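PDB 7DVI: AOC_like domain-containing protein from Frankia sp. Cc1.17, which catalyses an exo-selective intermolecular Diels-Alder reaction, and does so on non-natural substrates, within a small antiparallel barrel of the allene oxide cyclase type. Local coordinates for residues E30-N35 / G50-E55; G65-R70 / Y86-F91; M21-E26 / G123-L128; I97-W102 / Y116-L121. All blocks are in the same frame, centred on the assembly; numbering follows the deposited sequence. Where two conformers were deposited one is given.

Contact 1: E30-N35 / G50-E55; sequences EPQIRN and GSYYDE. With EDO (1,2-ethanediol), chain M; EDO (1,2-ethanediol), chain R.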
# COMPACT_ATOMS: atom_id res chain seq x y z
N GLU A 30 -9.15 19.18 -10.35
CA GLU A 30 -9.47 17.86 -10.95
C GLU A 30 -10.98 17.70 -11.07
O GLU A 30 -11.65 17.19 -10.16
CB GLU A 30 -8.80 16.74 -10.13
CG GLU A 30 -9.10 15.35 -10.68
CD GLU A 30 -8.38 14.18 -10.00
OE1 GLU A 30 -7.38 14.43 -9.32
OE2 GLU A 30 -8.92 13.01 -10.10
N PRO A 31 -11.58 18.15 -12.20
CA PRO A 31 -13.00 17.96 -12.40
C PRO A 31 -13.30 16.54 -12.88
O PRO A 31 -12.49 16.00 -13.66
CB PRO A 31 -13.33 18.97 -13.51
CG PRO A 31 -12.05 19.08 -14.30
CD PRO A 31 -10.98 19.02 -13.23
N GLN A 32 -14.47 16.05 -12.48
CA GLN A 32 -14.97 14.71 -12.87
C GLN A 32 -15.70 14.82 -14.19
O GLN A 32 -16.63 15.59 -14.25
CB GLN A 32 -15.85 14.18 -11.75
CG GLN A 32 -16.15 12.70 -11.93
CD GLN A 32 -16.19 11.98 -10.61
OE1 GLN A 32 -17.23 11.95 -9.96
NE2 GLN A 32 -15.06 11.39 -10.20
N ILE A 33 -15.32 14.05 -15.21
CA ILE A 33 -15.97 14.08 -16.54
C ILE A 33 -17.04 12.99 -16.60
O ILE A 33 -18.14 13.20 -17.20
CB ILE A 33 -14.93 13.91 -17.66
CG1 ILE A 33 -13.73 14.85 -17.49
CG2 ILE A 33 -15.58 14.05 -19.03
CD1 ILE A 33 -14.08 16.33 -17.43
N ARG A 34 -16.75 11.81 -16.04
CA ARG A 34 -17.80 10.75 -15.98
C ARG A 34 -17.55 9.89 -14.75
O ARG A 34 -16.36 9.65 -14.39
CB ARG A 34 -17.83 9.95 -17.28
CG ARG A 34 -18.96 8.94 -17.35
CD ARG A 34 -20.37 9.55 -17.25
NE ARG A 34 -21.46 8.57 -17.17
CZ ARG A 34 -22.01 7.95 -18.22
NH1 ARG A 34 -21.53 8.16 -19.43
NH2 ARG A 34 -23.02 7.10 -18.06
N ASN A 35 -18.63 9.46 -14.12
CA ASN A 35 -18.52 8.55 -12.96
C ASN A 35 -19.84 7.83 -12.81
O ASN A 35 -20.86 8.43 -13.10
CB ASN A 35 -18.06 9.27 -11.70
CG ASN A 35 -19.14 10.13 -11.11
OD1 ASN A 35 -19.31 11.28 -11.51
ND2 ASN A 35 -19.88 9.58 -10.17
N GLY A 50 -17.30 2.13 -7.69
CA GLY A 50 -17.48 3.21 -8.66
C GLY A 50 -16.31 3.22 -9.62
O GLY A 50 -15.23 2.69 -9.26
N SER A 51 -16.53 3.78 -10.79
CA SER A 51 -15.49 4.01 -11.83
C SER A 51 -15.60 5.48 -12.21
O SER A 51 -16.75 6.07 -12.19
CB SER A 51 -15.66 3.11 -13.00
OG SER A 51 -15.54 1.74 -12.64
N TYR A 52 -14.48 6.06 -12.61
CA TYR A 52 -14.41 7.50 -12.88
C TYR A 52 -13.36 7.81 -13.95
O TYR A 52 -12.37 7.06 -14.17
CB TYR A 52 -14.14 8.26 -11.60
CG TYR A 52 -12.84 7.91 -10.92
CD1 TYR A 52 -11.66 8.50 -11.31
CD2 TYR A 52 -12.79 6.95 -9.93
CE1 TYR A 52 -10.46 8.17 -10.71
CE2 TYR A 52 -11.59 6.60 -9.32
CZ TYR A 52 -10.41 7.20 -9.74
OH TYR A 52 -9.24 6.92 -9.10
N TYR A 53 -13.61 8.94 -14.59
CA TYR A 53 -12.77 9.60 -15.62
C TYR A 53 -12.75 11.08 -15.27
O TYR A 53 -13.84 11.72 -15.30
CB TYR A 53 -13.35 9.26 -17.00
CG TYR A 53 -12.96 10.17 -18.14
CD1 TYR A 53 -11.73 10.80 -18.21
CD2 TYR A 53 -13.85 10.38 -19.18
CE1 TYR A 53 -11.41 11.64 -19.27
CE2 TYR A 53 -13.55 11.20 -20.24
CZ TYR A 53 -12.32 11.84 -20.29
OH TYR A 53 -12.04 12.61 -21.37
N ASP A 54 -11.58 11.56 -14.89
CA ASP A 54 -11.33 12.94 -14.40
C ASP A 54 -10.31 13.59 -15.31
O ASP A 54 -9.49 12.85 -15.87
CB ASP A 54 -10.73 12.98 -13.01
CG ASP A 54 -11.66 12.53 -11.89
OD1 ASP A 54 -12.79 12.22 -12.20
OD2 ASP A 54 -11.21 12.54 -10.75
N GLU A 55 -10.41 14.91 -15.48
CA GLU A 55 -9.29 15.70 -16.01
C GLU A 55 -8.50 16.27 -14.85
O GLU A 55 -9.05 16.40 -13.74
CB GLU A 55 -9.80 16.82 -16.91
CG GLU A 55 -10.26 16.33 -18.26
CD GLU A 55 -10.81 17.43 -19.15
OE1 GLU A 55 -11.06 18.55 -18.66
OE2 GLU A 55 -10.96 17.17 -20.34
C1 EDO M . -20.01 13.20 -13.27
O1 EDO M . -19.43 14.46 -13.44
C2 EDO M . -20.79 12.80 -14.44
O2 EDO M . -21.01 11.40 -14.49
C1 EDO R . -14.64 8.73 -5.23
O1 EDO R . -13.85 8.74 -4.08
C2 EDO R . -13.95 9.37 -6.38
O2 EDO R . -14.83 9.77 -7.43
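Glu30 enters the contact as an extended side chain, its CG anti to the backbone N (chi1 179°), which carries the carboxylate in beside that of Asp54. Glu30 OE2 and Asp54 OD2 lie 2.4 Å apart, and Glu30 OE2 also forms a salt bridge to Arg132. At Pro31, a residue without an N-H, the carbonyl O takes the bond from Glu55 N at 3.0 Å. Gln32 bends at chi2 and sends NE2 3.1 Å to Asp54 OD1, on the syn lone pair; the acceptor lies nearly in the amide plane. Ile33 and Arg34 together face Tyr53 in a classic beta bulge: Tyr53 O accepts from Ile33 N at 2.8 Å and from Arg34 N at 3.0 Å. Ile33 CB sits over the centre of the Tyr53 ring, 4.0 Å from its centroid, a CH-pi contact suited to a branched side chain. Arg34 O then accepts from Tyr53 N, and Asn35 CB meets Tyr52 CB at 4.0 Å. Gln32, Asp54 and Tyr52 share the other face of the sheet from Tyr53. The contact thus sets two buried acids side by side and gives each a donor, the amide of Gln32 for Asp54 and the guanidinium of Arg132 for Glu30.

Contact 2: G65-R70 / Y86-F91; sequences GITIGR and YSEDLF. With EDO (1,2-ethanediol), chain R; EDO (1,2-ethanediol), chain G.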
# COMPACT_ATOMS: atom_id res chain seq x y z
N GLY A 65 -3.46 16.39 -17.73
CA GLY A 65 -3.87 15.13 -18.36
C GLY A 65 -5.17 14.61 -17.79
O GLY A 65 -6.04 15.43 -17.38
N ILE A 66 -5.29 13.28 -17.74
CA ILE A 66 -6.53 12.59 -17.31
C ILE A 66 -6.15 11.45 -16.34
O ILE A 66 -4.99 10.99 -16.32
CB ILE A 66 -7.36 12.07 -18.50
CG1 ILE A 66 -6.69 10.87 -19.18
CG2 ILE A 66 -7.71 13.17 -19.50
CD1 ILE A 66 -7.64 9.94 -19.91
N THR A 67 -7.13 11.00 -15.57
CA THR A 67 -7.05 9.74 -14.80
C THR A 67 -8.32 8.93 -15.04
O THR A 67 -9.45 9.49 -15.17
CB THR A 67 -6.75 9.97 -13.31
OG1 THR A 67 -6.65 8.64 -12.79
CG2 THR A 67 -7.82 10.75 -12.58
N ILE A 68 -8.14 7.64 -15.16
CA ILE A 68 -9.22 6.66 -15.32
C ILE A 68 -9.02 5.62 -14.20
O ILE A 68 -7.89 5.12 -14.05
CB ILE A 68 -9.26 6.06 -16.73
CG1 ILE A 68 -9.66 7.13 -17.76
CG2 ILE A 68 -10.20 4.87 -16.76
CD1 ILE A 68 -9.82 6.62 -19.16
N GLY A 69 -10.07 5.36 -13.42
CA GLY A 69 -9.89 4.52 -12.24
C GLY A 69 -11.18 3.98 -11.66
O GLY A 69 -12.28 4.15 -12.25
N ARG A 70 -11.02 3.24 -10.58
CA ARG A 70 -12.20 2.65 -9.90
C ARG A 70 -11.91 2.55 -8.42
O ARG A 70 -10.70 2.71 -7.97
CB ARG A 70 -12.61 1.36 -10.61
CG ARG A 70 -11.63 0.19 -10.49
CD ARG A 70 -11.89 -0.74 -9.33
NE ARG A 70 -12.98 -1.65 -9.68
CZ ARG A 70 -13.46 -2.60 -8.88
NH1 ARG A 70 -13.01 -2.71 -7.65
NH2 ARG A 70 -14.41 -3.41 -9.30
N TYR A 86 -8.74 1.99 -4.06
CA TYR A 86 -8.69 2.76 -5.32
C TYR A 86 -7.56 2.21 -6.21
O TYR A 86 -6.47 1.81 -5.71
CB TYR A 86 -8.40 4.23 -5.03
CG TYR A 86 -9.53 5.00 -4.43
CD1 TYR A 86 -9.78 4.94 -3.07
CD2 TYR A 86 -10.34 5.82 -5.22
CE1 TYR A 86 -10.83 5.63 -2.50
CE2 TYR A 86 -11.38 6.56 -4.64
CZ TYR A 86 -11.65 6.42 -3.29
OH TYR A 86 -12.68 7.11 -2.72
N SER A 87 -7.83 2.15 -7.49
CA SER A 87 -6.86 1.82 -8.56
C SER A 87 -7.10 2.73 -9.75
O SER A 87 -8.28 2.75 -10.23
CB SER A 87 -6.99 0.39 -8.97
OG SER A 87 -5.82 -0.02 -9.62
N GLU A 88 -6.04 3.36 -10.25
CA GLU A 88 -6.19 4.24 -11.42
C GLU A 88 -4.88 4.31 -12.25
O GLU A 88 -3.79 4.06 -11.73
CB GLU A 88 -6.60 5.64 -10.98
CG GLU A 88 -5.58 6.33 -10.16
CD GLU A 88 -6.10 7.54 -9.43
OE1 GLU A 88 -6.88 8.33 -10.06
OE2 GLU A 88 -5.62 7.76 -8.29
N ASP A 89 -5.05 4.82 -13.45
CA ASP A 89 -3.93 5.18 -14.36
C ASP A 89 -4.09 6.65 -14.79
O ASP A 89 -5.18 7.00 -15.28
CB ASP A 89 -3.91 4.19 -15.50
CG ASP A 89 -3.76 2.77 -14.99
OD1 ASP A 89 -2.70 2.48 -14.43
OD2 ASP A 89 -4.74 2.00 -15.11
N LEU A 90 -3.03 7.43 -14.60
CA LEU A 90 -2.93 8.86 -14.95
C LEU A 90 -2.06 9.00 -16.21
O LEU A 90 -0.94 8.42 -16.23
CB LEU A 90 -2.36 9.61 -13.75
CG LEU A 90 -3.17 9.46 -12.46
CD1 LEU A 90 -2.53 8.44 -11.53
CD2 LEU A 90 -3.33 10.79 -11.74
N PHE A 91 -2.66 9.57 -17.25
CA PHE A 91 -2.02 9.82 -18.57
C PHE A 91 -1.80 11.33 -18.65
O PHE A 91 -2.78 12.07 -18.77
CB PHE A 91 -2.96 9.27 -19.64
CG PHE A 91 -3.05 7.77 -19.62
CD1 PHE A 91 -2.17 6.99 -20.34
CD2 PHE A 91 -4.03 7.15 -18.84
CE1 PHE A 91 -2.25 5.61 -20.31
CE2 PHE A 91 -4.14 5.77 -18.84
CZ PHE A 91 -3.24 4.99 -19.54
C1 EDO R . -14.64 8.73 -5.23
O1 EDO R . -13.85 8.74 -4.08
C2 EDO R . -13.95 9.37 -6.38
O2 EDO R . -14.83 9.77 -7.43
C1 EDO G . -15.11 -6.83 -8.01
O1 EDO G . -15.61 -5.52 -7.70
C2 EDO G . -14.22 -7.48 -6.98
O2 EDO G . -13.14 -6.66 -6.42
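Thr67 OG1 donates to Glu88 OE1 at 2.8 Å, one of several bonds that grip this buried carboxylate. With OG1 opposite the backbone N (chi1 -177°), the hydroxyl comes to OE1 on its anti side, somewhat out of the carboxylate plane. Tyr52 OH adds a weak bond to the same oxygen, while OE2 is taken by Tyr116 OH and by a salt bridge to Arg132, so the acid is fixed from several directions. A threonine suits its place because it offers both a hydroxyl for Glu88 and carbon atoms for packing: CB lies 3.7 Å from Leu90 CG, and CG2 also packs near Glu88 OE1. Two residues on, Gly69 pairs with Glu88. Having no side chain, it lets the two CA atoms come within 3.8 Å, and Glu88 CB rests 3.7 Å from Gly69 CA.

The backbones are tied by three hydrogen-bonded pairs, Ile66 with Phe91, Ile68 with Asp89 and Arg70 with Ser87; Arg70 N reaches Ser87 O at 2.8 Å. These residues point to the opposite side of the sheet, where Ile66 CG1 touches Phe91 CB at 4.1 Å and Arg70, salt-bridged to Glu72, also donates from NH2 to a bound ethanediol. At the far end the Tyr86 ring meets that of Trp134 edge to face. The two strands, 160° apart in direction, form a regular antiparallel hairpin, with Thr67, Glu88 and Leu90 on one face and Ile66, Ile68, Asp89 and Phe91 on the other, the alternation of strands in a closed antiparallel barrel, here one of the allene oxide cyclase-like family.

Contact 3: M21-E26 / G123-L128; sequences MSVVHE and GVYRGL. With EDO (1,2-ethanediol), chain V.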
# COMPACT_ATOMS: atom_id res chain seq x y z
N MET A 21 16.01 13.27 -6.74
CA MET A 21 15.32 13.47 -8.04
C MET A 21 13.82 13.44 -7.74
O MET A 21 13.38 12.47 -7.04
CB MET A 21 15.69 12.40 -9.07
CG MET A 21 14.92 12.55 -10.39
SD MET A 21 15.52 11.46 -11.68
CE MET A 21 14.60 12.12 -13.07
N SER A 22 13.07 14.43 -8.21
CA SER A 22 11.61 14.44 -7.97
C SER A 22 10.84 15.18 -9.04
O SER A 22 11.43 16.05 -9.77
CB SER A 22 11.33 14.92 -6.58
OG SER A 22 11.71 16.25 -6.42
N VAL A 23 9.59 14.75 -9.22
CA VAL A 23 8.55 15.42 -10.03
C VAL A 23 7.34 15.65 -9.13
O VAL A 23 6.79 14.65 -8.58
CB VAL A 23 8.19 14.62 -11.28
CG1 VAL A 23 7.22 15.38 -12.17
CG2 VAL A 23 9.44 14.21 -12.08
N VAL A 24 6.96 16.92 -8.95
CA VAL A 24 5.84 17.31 -8.05
C VAL A 24 4.90 18.16 -8.87
O VAL A 24 5.39 19.11 -9.53
CB VAL A 24 6.36 18.02 -6.80
CG1 VAL A 24 5.21 18.45 -5.90
CG2 VAL A 24 7.33 17.17 -6.00
N HIS A 25 3.61 17.81 -8.88
CA HIS A 25 2.51 18.65 -9.40
C HIS A 25 1.54 18.90 -8.24
O HIS A 25 0.92 17.90 -7.78
CB HIS A 25 1.77 18.04 -10.59
CG HIS A 25 2.63 17.78 -11.78
ND1 HIS A 25 3.06 18.81 -12.60
CD2 HIS A 25 3.13 16.64 -12.29
CE1 HIS A 25 3.79 18.31 -13.58
NE2 HIS A 25 3.82 16.97 -13.43
N GLU A 26 1.44 20.15 -7.80
CA GLU A 26 0.59 20.61 -6.67
C GLU A 26 -0.45 21.64 -7.15
O GLU A 26 -0.28 22.18 -8.29
CB GLU A 26 1.50 21.20 -5.61
CG GLU A 26 2.20 20.12 -4.84
CD GLU A 26 3.00 20.63 -3.67
OE1 GLU A 26 3.22 21.87 -3.59
OE2 GLU A 26 3.40 19.79 -2.86
N GLY A 123 7.79 8.36 -19.50
CA GLY A 123 8.17 9.77 -19.50
C GLY A 123 8.91 10.12 -18.24
O GLY A 123 9.75 9.31 -17.77
N VAL A 124 8.68 11.30 -17.69
CA VAL A 124 9.57 11.81 -16.60
C VAL A 124 9.46 10.91 -15.34
O VAL A 124 10.36 10.99 -14.49
CB VAL A 124 9.27 13.28 -16.25
CG1 VAL A 124 9.58 14.19 -17.45
CG2 VAL A 124 7.83 13.48 -15.78
N TYR A 125 8.39 10.11 -15.20
CA TYR A 125 8.12 9.35 -13.94
C TYR A 125 8.85 8.00 -13.94
O TYR A 125 8.83 7.26 -12.92
CB TYR A 125 6.60 9.16 -13.80
CG TYR A 125 5.85 10.45 -13.88
CD1 TYR A 125 5.96 11.38 -12.85
CD2 TYR A 125 5.06 10.78 -14.96
CE1 TYR A 125 5.31 12.59 -12.90
CE2 TYR A 125 4.40 11.99 -15.02
CZ TYR A 125 4.52 12.90 -13.98
OH TYR A 125 3.86 14.11 -14.01
N ARG A 126 9.41 7.61 -15.08
CA ARG A 126 10.05 6.28 -15.22
C ARG A 126 11.20 6.20 -14.22
O ARG A 126 11.98 7.15 -14.10
CB ARG A 126 10.44 6.02 -16.67
CG ARG A 126 10.77 4.56 -16.94
CD ARG A 126 11.38 4.38 -18.32
NE ARG A 126 10.36 4.50 -19.35
CZ ARG A 126 9.67 3.47 -19.84
NH1 ARG A 126 9.87 2.24 -19.38
NH2 ARG A 126 8.77 3.67 -20.79
N GLY A 127 11.20 5.14 -13.40
CA GLY A 127 12.19 4.93 -12.33
C GLY A 127 11.93 5.74 -11.09
O GLY A 127 12.79 5.72 -10.17
N LEU A 128 10.77 6.39 -11.02
CA LEU A 128 10.36 7.11 -9.80
C LEU A 128 9.12 6.42 -9.16
O LEU A 128 8.33 5.84 -9.90
CB LEU A 128 9.91 8.50 -10.22
CG LEU A 128 10.97 9.56 -10.45
CD1 LEU A 128 12.27 8.99 -10.92
CD2 LEU A 128 10.45 10.67 -11.31
C1 EDO V . 15.94 10.23 -5.55
O1 EDO V . 15.02 11.01 -4.82
C2 EDO V . 17.37 10.41 -5.16
O2 EDO V . 18.22 9.34 -5.55
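Val23, near the start of strand 22-37, lies against two overlapping turns, type I from Gly123 to Arg126 and type II from Tyr125 to Leu128, with 7.2 Å between the CA atoms of Val23 and Tyr125, so side chains alone bridge the gap. Its two methyls divide the work. CG1, anti to the backbone N (chi1 -174°), approaches Tyr125 CE1 at 3.5 Å, while CG2 reaches Leu128 CD2 at 3.8 Å and also Val124 CG2. The beta-branched shape thus meets three residues of the turns. Val124 in addition lays CG2 over the centre of the Tyr125 ring, so that the tyrosine is covered on that face by its own neighbour. Farther back, the extended Met21 brings SD to 4.2 Å from Leu128 CD1, a flexible apolar arm closing the edge of the cluster; its backbone N and O both bond a molecule of ethanediol.

Two residues along the strand from Val23, His25 NE2 meets Tyr125 OH at 2.9 Å in the plane of the imidazole. The bond is weak, being bent to 123°, and both groups find their stronger partner in Asp94, which draws histidine and phenol together. Gly127 suits the third position of its turn, where phi is positive (79°).

The turns connect strands 114-121 and 129-135, whereas strand 22-37 pairs with 143-150; Leu149 of the latter touches Leu128. The second subunit lies close by: its Val78 packs on Met21 and Leu128, and Gly127 makes backbone bonds to it.

Contact 4: I97-W102 / Y116-L121; sequences IHAEGW and YPAVGL. With EDO (1,2-ethanediol), chain E; EDO (1,2-ethanediol), chain F.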
# COMPACT_ATOMS: atom_id res chain seq x y z
N ILE A 97 1.44 7.27 -14.98
CA ILE A 97 1.57 6.84 -13.56
C ILE A 97 0.46 5.81 -13.27
O ILE A 97 -0.70 6.03 -13.72
CB ILE A 97 1.47 8.03 -12.61
CG1 ILE A 97 2.60 9.04 -12.83
CG2 ILE A 97 1.39 7.57 -11.14
CD1 ILE A 97 2.34 10.37 -12.18
N HIS A 98 0.82 4.73 -12.60
CA HIS A 98 -0.16 3.79 -11.99
C HIS A 98 -0.21 4.07 -10.50
O HIS A 98 0.84 4.12 -9.85
CB HIS A 98 0.14 2.32 -12.31
CG HIS A 98 -0.81 1.43 -11.60
ND1 HIS A 98 -2.13 1.41 -11.94
CD2 HIS A 98 -0.68 0.67 -10.48
CE1 HIS A 98 -2.78 0.61 -11.11
NE2 HIS A 98 -1.91 0.14 -10.21
N ALA A 99 -1.43 4.24 -9.95
CA ALA A 99 -1.60 4.52 -8.51
C ALA A 99 -2.76 3.64 -7.97
O ALA A 99 -3.73 3.39 -8.69
CB ALA A 99 -1.84 6.00 -8.29
N GLU A 100 -2.55 3.07 -6.80
CA GLU A 100 -3.56 2.23 -6.13
C GLU A 100 -3.25 2.14 -4.63
O GLU A 100 -2.06 2.18 -4.19
CB GLU A 100 -3.70 0.87 -6.78
CG GLU A 100 -2.55 -0.07 -6.47
CD GLU A 100 -2.84 -1.40 -7.11
OE1 GLU A 100 -2.69 -1.50 -8.32
OE2 GLU A 100 -3.31 -2.28 -6.40
N GLY A 101 -4.33 2.04 -3.85
CA GLY A 101 -4.20 1.79 -2.41
C GLY A 101 -5.44 2.26 -1.68
O GLY A 101 -6.51 2.33 -2.30
N TRP A 102 -5.26 2.52 -0.41
CA TRP A 102 -6.34 2.62 0.60
C TRP A 102 -6.64 4.07 0.92
O TRP A 102 -5.69 4.87 1.15
CB TRP A 102 -5.93 1.91 1.88
CG TRP A 102 -5.82 0.43 1.73
CD1 TRP A 102 -4.69 -0.34 1.75
CD2 TRP A 102 -6.92 -0.47 1.56
NE1 TRP A 102 -5.03 -1.65 1.55
CE2 TRP A 102 -6.39 -1.77 1.50
CE3 TRP A 102 -8.30 -0.30 1.45
CZ2 TRP A 102 -7.19 -2.90 1.32
CZ3 TRP A 102 -9.09 -1.42 1.29
CH2 TRP A 102 -8.54 -2.69 1.21
N TYR A 116 -2.47 7.42 -1.84
CA TYR A 116 -1.88 6.06 -1.85
C TYR A 116 -0.69 6.03 -2.82
O TYR A 116 -0.46 6.98 -3.60
CB TYR A 116 -2.95 5.06 -2.27
CG TYR A 116 -3.95 5.62 -3.25
CD1 TYR A 116 -3.66 5.80 -4.59
CD2 TYR A 116 -5.21 6.01 -2.82
CE1 TYR A 116 -4.58 6.36 -5.46
CE2 TYR A 116 -6.13 6.58 -3.67
CZ TYR A 116 -5.82 6.79 -5.00
OH TYR A 116 -6.77 7.34 -5.83
N PRO A 117 0.10 4.95 -2.76
CA PRO A 117 1.30 4.83 -3.57
C PRO A 117 1.04 4.93 -5.08
O PRO A 117 0.02 4.50 -5.59
CB PRO A 117 1.89 3.46 -3.18
CG PRO A 117 1.33 3.24 -1.77
CD PRO A 117 -0.05 3.82 -1.81
N ALA A 118 2.07 5.43 -5.75
CA ALA A 118 2.10 5.66 -7.19
C ALA A 118 3.50 5.29 -7.71
O ALA A 118 4.49 5.46 -6.99
CB ALA A 118 1.76 7.09 -7.46
N VAL A 119 3.53 4.75 -8.92
CA VAL A 119 4.79 4.32 -9.60
C VAL A 119 4.75 4.89 -11.01
O VAL A 119 3.72 4.79 -11.72
CB VAL A 119 4.98 2.79 -9.60
CG1 VAL A 119 3.84 2.05 -10.27
CG2 VAL A 119 6.31 2.40 -10.25
N GLY A 120 5.90 5.41 -11.47
CA GLY A 120 6.04 5.88 -12.85
C GLY A 120 6.14 4.73 -13.81
O GLY A 120 6.87 3.80 -13.53
N LEU A 121 5.39 4.81 -14.89
CA LEU A 121 5.47 3.87 -16.00
C LEU A 121 6.22 4.50 -17.20
O LEU A 121 6.78 3.72 -17.97
CB LEU A 121 4.07 3.45 -16.40
CG LEU A 121 3.21 2.83 -15.28
CD1 LEU A 121 1.87 2.42 -15.88
CD2 LEU A 121 3.92 1.65 -14.64
C1 EDO E . -3.92 -5.17 3.68
O1 EDO E . -5.24 -4.83 3.34
C2 EDO E . -3.05 -5.17 2.52
O2 EDO E . -3.16 -3.97 1.76
C1 EDO F . 0.65 -3.01 -6.78
O1 EDO F . 0.52 -2.71 -8.13
C2 EDO F . 0.15 -4.38 -6.54
O2 EDO F . 0.78 -5.31 -7.37
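His98 and Val119 are tied by two backbone bonds, Val119 N to His98 O at 2.9 Å and His98 N to Val119 O at 3.0 Å. The shortest polar bond here belongs to the imidazole: its NE2 donates to Glu100 OE1 at 2.6 Å, almost straight (172°), in the ring plane and on the anti lone pair of the carboxylate, and ND1 is bonded to Asp89. Two acids thus fix the rotation of the ring, and would be expected to stabilise positive charge on it; Glu100 OE2 is bound in turn by Tyr85.

Farther along, Glu100 N reaches Pro117 O, a bond that proline, lacking an N-H, cannot return. Beside it Tyr116 lies against Gly101: with chi1 at 32°, away from a staggered value, CB comes within 3.5 Å of Gly101 CA and the ring leans on the bare peptide, its edge meeting Ala99 CB at 4.0 Å from CE1. Ala99 and Ala118, both small, let the Tyr116 ring and Ile97 pack close on this buried side, where Ala118 CB touches Ile97 CG2 at 3.7 Å. On the other side Leu121 CD1 rests on His98 CB at 4.0 Å.

Strand 95-104 is flanked by 82-92, on which Ile97 packs through Leu90 and Leu92, and strand 114-121 by 129-135, whose Arg132 touches Ala99 and Tyr116. Helix 105-109 falls between the two strands in sequence, and Val119 packs on Tyr75 of the second subunit.

Contacts 1, 2 and 4 are strand pairings of one closed antiparallel barrel, partly buried, each with one face turned inward. Contact 3 is of another kind, mostly apolar side-chain packing of a strand on a loop, and lies farthest out, about 16 Å from the centre of the chain. Contacts 1 and 3 share strand 22-37, with centres about 23 Å apart. Contacts 1 and 2 meet through the adjacent strands 49-57 and 63-76, contacts 2 and 4 through 82-92 and 95-104. An unbroken ladder marks contact 2, one cut short at Pro117 contact 4, a bulge contact 1. Buried acids concentrate in contacts 1 and 2. Contacts 3 and 4 reach the second subunit.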